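Side-chain contacts in minor fimbrium subunit Mfa5 (Porphyromonas gingivalis ATCC 33277, PDB 6TO1), which serves as an accessory subunit of the minor fimbriae, filamentous surface pili that mediate biofilm formation and adhesion to host cells and to other oral bacteria: residues A[179-184]-A[240-245]; A[207-212]-A[232-237]. One frame throughout, in Å; residues are numbered along the deposited sequence.

Contact 1 of 2, residues A[179-184]-A[240-245]; sequences HEPHRL and EQYPVK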
# COMPACT_ATOMS: atom_id res chain seq x y z
N HIS A 179 44.13 10.18 -5.39
CA HIS A 179 44.52 11.38 -4.66
C HIS A 179 43.52 12.51 -4.84
O HIS A 179 43.64 13.54 -4.17
CB HIS A 179 45.93 11.87 -5.05
CG HIS A 179 46.12 12.10 -6.51
ND1 HIS A 179 46.59 11.12 -7.35
CD2 HIS A 179 45.90 13.19 -7.28
CE1 HIS A 179 46.67 11.60 -8.58
NE2 HIS A 179 46.26 12.86 -8.56
N GLU A 180 42.50 12.33 -5.69
CA GLU A 180 41.40 13.27 -5.84
C GLU A 180 40.17 12.46 -6.25
O GLU A 180 40.30 11.36 -6.79
CB GLU A 180 41.73 14.35 -6.89
CG GLU A 180 41.87 13.72 -8.24
CD GLU A 180 42.48 14.62 -9.28
OE1 GLU A 180 42.47 15.85 -9.11
OE2 GLU A 180 42.95 14.06 -10.30
N PRO A 181 38.98 12.97 -6.00
CA PRO A 181 37.78 12.23 -6.39
C PRO A 181 37.42 12.52 -7.84
O PRO A 181 37.79 13.56 -8.42
CB PRO A 181 36.72 12.78 -5.42
CG PRO A 181 37.14 14.21 -5.21
CD PRO A 181 38.66 14.17 -5.19
N HIS A 182 36.66 11.59 -8.42
CA HIS A 182 36.20 11.69 -9.80
C HIS A 182 34.71 11.41 -9.90
O HIS A 182 34.25 10.36 -9.44
CB HIS A 182 36.91 10.68 -10.68
CG HIS A 182 38.40 10.71 -10.55
ND1 HIS A 182 39.16 11.75 -11.05
CD2 HIS A 182 39.27 9.82 -10.00
CE1 HIS A 182 40.44 11.50 -10.79
NE2 HIS A 182 40.53 10.36 -10.15
N ARG A 183 33.96 12.34 -10.49
CA ARG A 183 32.53 12.11 -10.69
C ARG A 183 32.37 11.27 -11.95
O ARG A 183 32.47 11.80 -13.07
CB ARG A 183 31.75 13.41 -10.80
CG ARG A 183 30.23 13.14 -10.95
CD ARG A 183 29.45 14.43 -11.22
NE ARG A 183 29.62 15.36 -10.11
CZ ARG A 183 28.68 16.20 -9.67
NH1 ARG A 183 27.50 16.25 -10.26
NH2 ARG A 183 28.94 17.00 -8.64
N LEU A 184 32.11 9.98 -11.79
CA LEU A 184 31.98 9.10 -12.94
C LEU A 184 30.56 9.12 -13.51
O LEU A 184 30.38 9.05 -14.74
CB LEU A 184 32.36 7.68 -12.55
CG LEU A 184 33.82 7.48 -12.09
CD1 LEU A 184 34.14 6.00 -11.89
CD2 LEU A 184 34.81 8.12 -13.05
N GLU A 240 45.23 10.58 2.23
CA GLU A 240 45.13 11.97 1.80
C GLU A 240 43.89 12.60 2.42
O GLU A 240 42.91 11.90 2.69
CB GLU A 240 45.01 12.09 0.27
CG GLU A 240 46.14 11.40 -0.49
CD GLU A 240 47.32 12.31 -0.79
OE1 GLU A 240 47.26 13.52 -0.48
OE2 GLU A 240 48.33 11.81 -1.34
N GLN A 241 43.92 13.91 2.60
CA GLN A 241 42.76 14.62 3.13
C GLN A 241 42.81 16.09 2.73
O GLN A 241 43.80 16.58 2.18
CB GLN A 241 42.67 14.47 4.66
CG GLN A 241 43.68 15.32 5.41
CD GLN A 241 43.37 15.38 6.90
OE1 GLN A 241 43.65 14.45 7.64
NE2 GLN A 241 42.78 16.47 7.34
N TYR A 242 41.72 16.81 3.06
CA TYR A 242 41.66 18.23 2.78
C TYR A 242 42.33 19.04 3.89
O TYR A 242 42.34 18.63 5.06
CB TYR A 242 40.21 18.70 2.63
CG TYR A 242 39.53 18.18 1.38
CD1 TYR A 242 40.15 18.32 0.14
CD2 TYR A 242 38.30 17.54 1.46
CE1 TYR A 242 39.55 17.84 -1.00
CE2 TYR A 242 37.68 17.05 0.32
CZ TYR A 242 38.33 17.20 -0.91
OH TYR A 242 37.74 16.72 -2.04
N PRO A 243 42.80 20.23 3.54
CA PRO A 243 43.41 21.11 4.55
C PRO A 243 42.42 21.53 5.62
O PRO A 243 41.21 21.66 5.38
CB PRO A 243 43.86 22.33 3.74
CG PRO A 243 43.92 21.88 2.32
CD PRO A 243 42.87 20.81 2.18
N VAL A 244 42.95 21.78 6.80
CA VAL A 244 42.20 22.27 7.94
C VAL A 244 42.44 23.77 8.06
O VAL A 244 43.59 24.22 8.16
CB VAL A 244 42.62 21.54 9.22
CG1 VAL A 244 41.96 22.18 10.44
CG2 VAL A 244 42.30 20.04 9.17
N LYS A 245 41.36 24.54 8.11
CA LYS A 245 41.44 25.99 8.20
C LYS A 245 41.81 26.43 9.60
O LYS A 245 41.35 25.84 10.59
CB LYS A 245 40.10 26.63 7.82
CG LYS A 245 39.65 26.32 6.44
CD LYS A 245 38.35 27.11 6.18
CE LYS A 245 38.05 27.27 4.71
NZ LYS A 245 36.84 28.13 4.49
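P181 and Y242 meet in a sparse van der Waals contact within the von Willebrand factor A domain, where the start of edge strand 181-186, with the turn just before it, passes the loop that follows strand 227-234. The two short segments bury only 113 Å² together, and their touching parts run at 58° to each other. Y242 reaches across with the far end of its ring. With CG anti to its carbonyl carbon (chi1 -69°), the ring extends toward the proline, coming from the opposite direction, and its hydroxyl OH stops 4.1 Å from P181 CG, with P181 CD almost as near. That hydroxyl touches P181 only by packing; its hydrogen bond goes to the backbone carbonyl of L312.

A second, looser touch lies at the start of both segments. H179 CB is 4.4 Å from E240 OE2, while the imidazole turns away to stack on W205 and to hydrogen-bond through ND1 to the carbonyl O of W205. The E240 carboxylate instead forms a salt bridge with R315 through OE1. Within the 240-245 loop, Q241 NE2 donates to Y242 O at 3.2 Å along a nearly straight line (170°), with the acceptor almost in the plane of the amide, a bond that ties the side chain to the backbone of the next residue.

Helix 209-220 lies beside both segments: P181 packs on M215, Q241 on Q210, and the Y242 ring meets that of H208 just before the helix. Strand 181-186 pairs with 170-177 at the sheet margin.

Contact 2 of 2, residues A[207-212]-A[232-237]; sequences THTQGG and LMSDGL. With MG (magnesium ion), chain B; PO4 (phosphate ion), chain C.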
# COMPACT_ATOMS: atom_id res chain seq x y z
N THR A 207 45.08 8.02 -1.54
CA THR A 207 43.79 7.50 -1.07
C THR A 207 43.06 8.61 -0.32
O THR A 207 43.10 8.70 0.91
CB THR A 207 43.99 6.25 -0.20
OG1 THR A 207 44.82 5.28 -0.86
CG2 THR A 207 42.65 5.63 0.16
N HIS A 208 42.34 9.45 -1.08
CA HIS A 208 41.66 10.64 -0.53
C HIS A 208 40.21 10.29 -0.21
O HIS A 208 39.26 10.71 -0.88
CB HIS A 208 41.76 11.78 -1.54
CG HIS A 208 41.63 13.16 -0.96
ND1 HIS A 208 40.66 13.51 -0.05
CD2 HIS A 208 42.33 14.28 -1.22
CE1 HIS A 208 40.78 14.80 0.23
NE2 HIS A 208 41.80 15.29 -0.46
N THR A 209 40.05 9.43 0.80
CA THR A 209 38.72 8.91 1.13
C THR A 209 37.78 10.05 1.52
O THR A 209 36.61 10.07 1.13
CB THR A 209 38.86 7.85 2.21
OG1 THR A 209 39.77 6.83 1.74
CG2 THR A 209 37.53 7.21 2.58
N GLN A 210 38.29 11.02 2.27
CA GLN A 210 37.47 12.19 2.58
C GLN A 210 36.96 12.82 1.29
O GLN A 210 35.78 13.19 1.19
CB GLN A 210 38.26 13.19 3.40
CG GLN A 210 37.56 14.52 3.49
CD GLN A 210 38.23 15.51 4.40
OE1 GLN A 210 39.47 15.59 4.48
NE2 GLN A 210 37.40 16.30 5.11
N GLY A 211 37.83 12.94 0.28
CA GLY A 211 37.42 13.58 -0.96
C GLY A 211 36.35 12.79 -1.71
O GLY A 211 35.40 13.36 -2.26
N GLY A 212 36.49 11.46 -1.73
CA GLY A 212 35.44 10.63 -2.29
C GLY A 212 34.12 10.83 -1.57
O GLY A 212 33.07 10.98 -2.21
N LEU A 232 30.73 2.93 0.39
CA LEU A 232 32.16 3.13 0.22
C LEU A 232 32.86 1.79 0.13
O LEU A 232 32.75 0.96 1.03
CB LEU A 232 32.74 3.94 1.39
CG LEU A 232 34.23 4.17 1.43
CD1 LEU A 232 34.73 5.01 0.27
CD2 LEU A 232 34.59 4.81 2.80
N MET A 233 33.61 1.60 -0.95
CA MET A 233 34.34 0.37 -1.23
C MET A 233 35.82 0.72 -1.21
O MET A 233 36.31 1.39 -2.12
CB MET A 233 33.91 -0.20 -2.59
CG MET A 233 32.46 -0.67 -2.58
SD MET A 233 31.59 -0.62 -4.16
CE MET A 233 32.64 -1.70 -5.13
N SER A 234 36.52 0.29 -0.18
CA SER A 234 37.88 0.76 0.02
C SER A 234 38.68 -0.31 0.75
O SER A 234 38.11 -1.13 1.47
CB SER A 234 37.88 2.08 0.80
OG SER A 234 39.21 2.45 1.14
N ASP A 235 40.01 -0.27 0.60
CA ASP A 235 40.75 -1.16 1.50
C ASP A 235 40.95 -0.55 2.88
O ASP A 235 41.47 -1.23 3.76
CB ASP A 235 42.09 -1.60 0.91
CG ASP A 235 43.07 -0.47 0.67
OD1 ASP A 235 43.07 0.54 1.44
OD2 ASP A 235 43.85 -0.62 -0.30
N GLY A 236 40.55 0.71 3.08
CA GLY A 236 40.39 1.26 4.42
C GLY A 236 41.53 2.12 4.92
O GLY A 236 41.40 2.74 6.00
N LEU A 237 42.66 2.16 4.23
CA LEU A 237 43.78 2.97 4.68
C LEU A 237 43.81 4.30 3.93
O LEU A 237 44.43 4.42 2.87
CB LEU A 237 45.09 2.20 4.51
CG LEU A 237 46.32 2.91 5.07
CD1 LEU A 237 46.11 3.15 6.58
CD2 LEU A 237 47.62 2.19 4.80
MG MG B . 45.12 3.24 -0.98
P PO4 C . 47.92 4.69 -1.79
O1 PO4 C . 48.39 5.05 -3.21
O2 PO4 C . 47.48 5.96 -1.07
O3 PO4 C . 49.12 4.12 -1.06
O4 PO4 C . 46.87 3.64 -1.82
O HOH W 1 39.94 4.58 3.13
O HOH W 2 43.38 2.61 -0.13
O HOH W 3 45.91 3.12 0.97
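L232, near the end of strand 227-234, meets T209 on the first turn of helix 209-220: L232 CD2 lies 3.8 Å from T209 CG2, the two side chains crossing at about a right angle. S234 also faces the helix, but water 1 mediates between the hydroxyls, lying 2.7 Å from T209 OG1, which is also hydrogen-bonded to Y177 OH, and donating to S234 OG. S234 OG in turn accepts from G236 N (phi 99°, suited to glycine) in an ST turn, and has a further partner in D133. D235 follows with an Asx turn: its OD1 accepts the N-H of L237 in an almost straight bond (175°), met nearly along its own C-O bond. D235 OD1 also accepts from magnesium-bound water 2, at 2.6 Å; OD2 forms a salt bridge with R145 and is hydrogen-bonded to the metal ligand S137. L237 O lies 3.5 Å from T207 CG2 and accepts from metal-bound water 3.

T207 OG1 binds magnesium at 2.1 Å and donates to the phosphate, another ligand; S135 and S137 complete the site. D235 thus acts from the second shell through water and S137, consistent with a metal-ion-dependent adhesion site; the phosphate, probably from the crystallisation liquor, sits where a ligand's acidic group could bind.

Overall arrangement
Both contacts belong to the von Willebrand factor A domain and reach its six-stranded mixed sheet, contact 1 at edge strand 181-186 and contact 2 at the more central strand 227-234. Their centres are about 10 Å apart. Along the chain the order is 179-184, 207-212, 232-237 and 240-245, so the pair of contact 2 falls between the two halves of contact 1. They join directly: E240 N lies 3.1 Å from T207 O and Y242 N 2.9 Å from Q210 OE1, both probable hydrogen bonds. The 240-245 loop is thereby tied to the start of helix 209-220, next to the magnesium ligand T207.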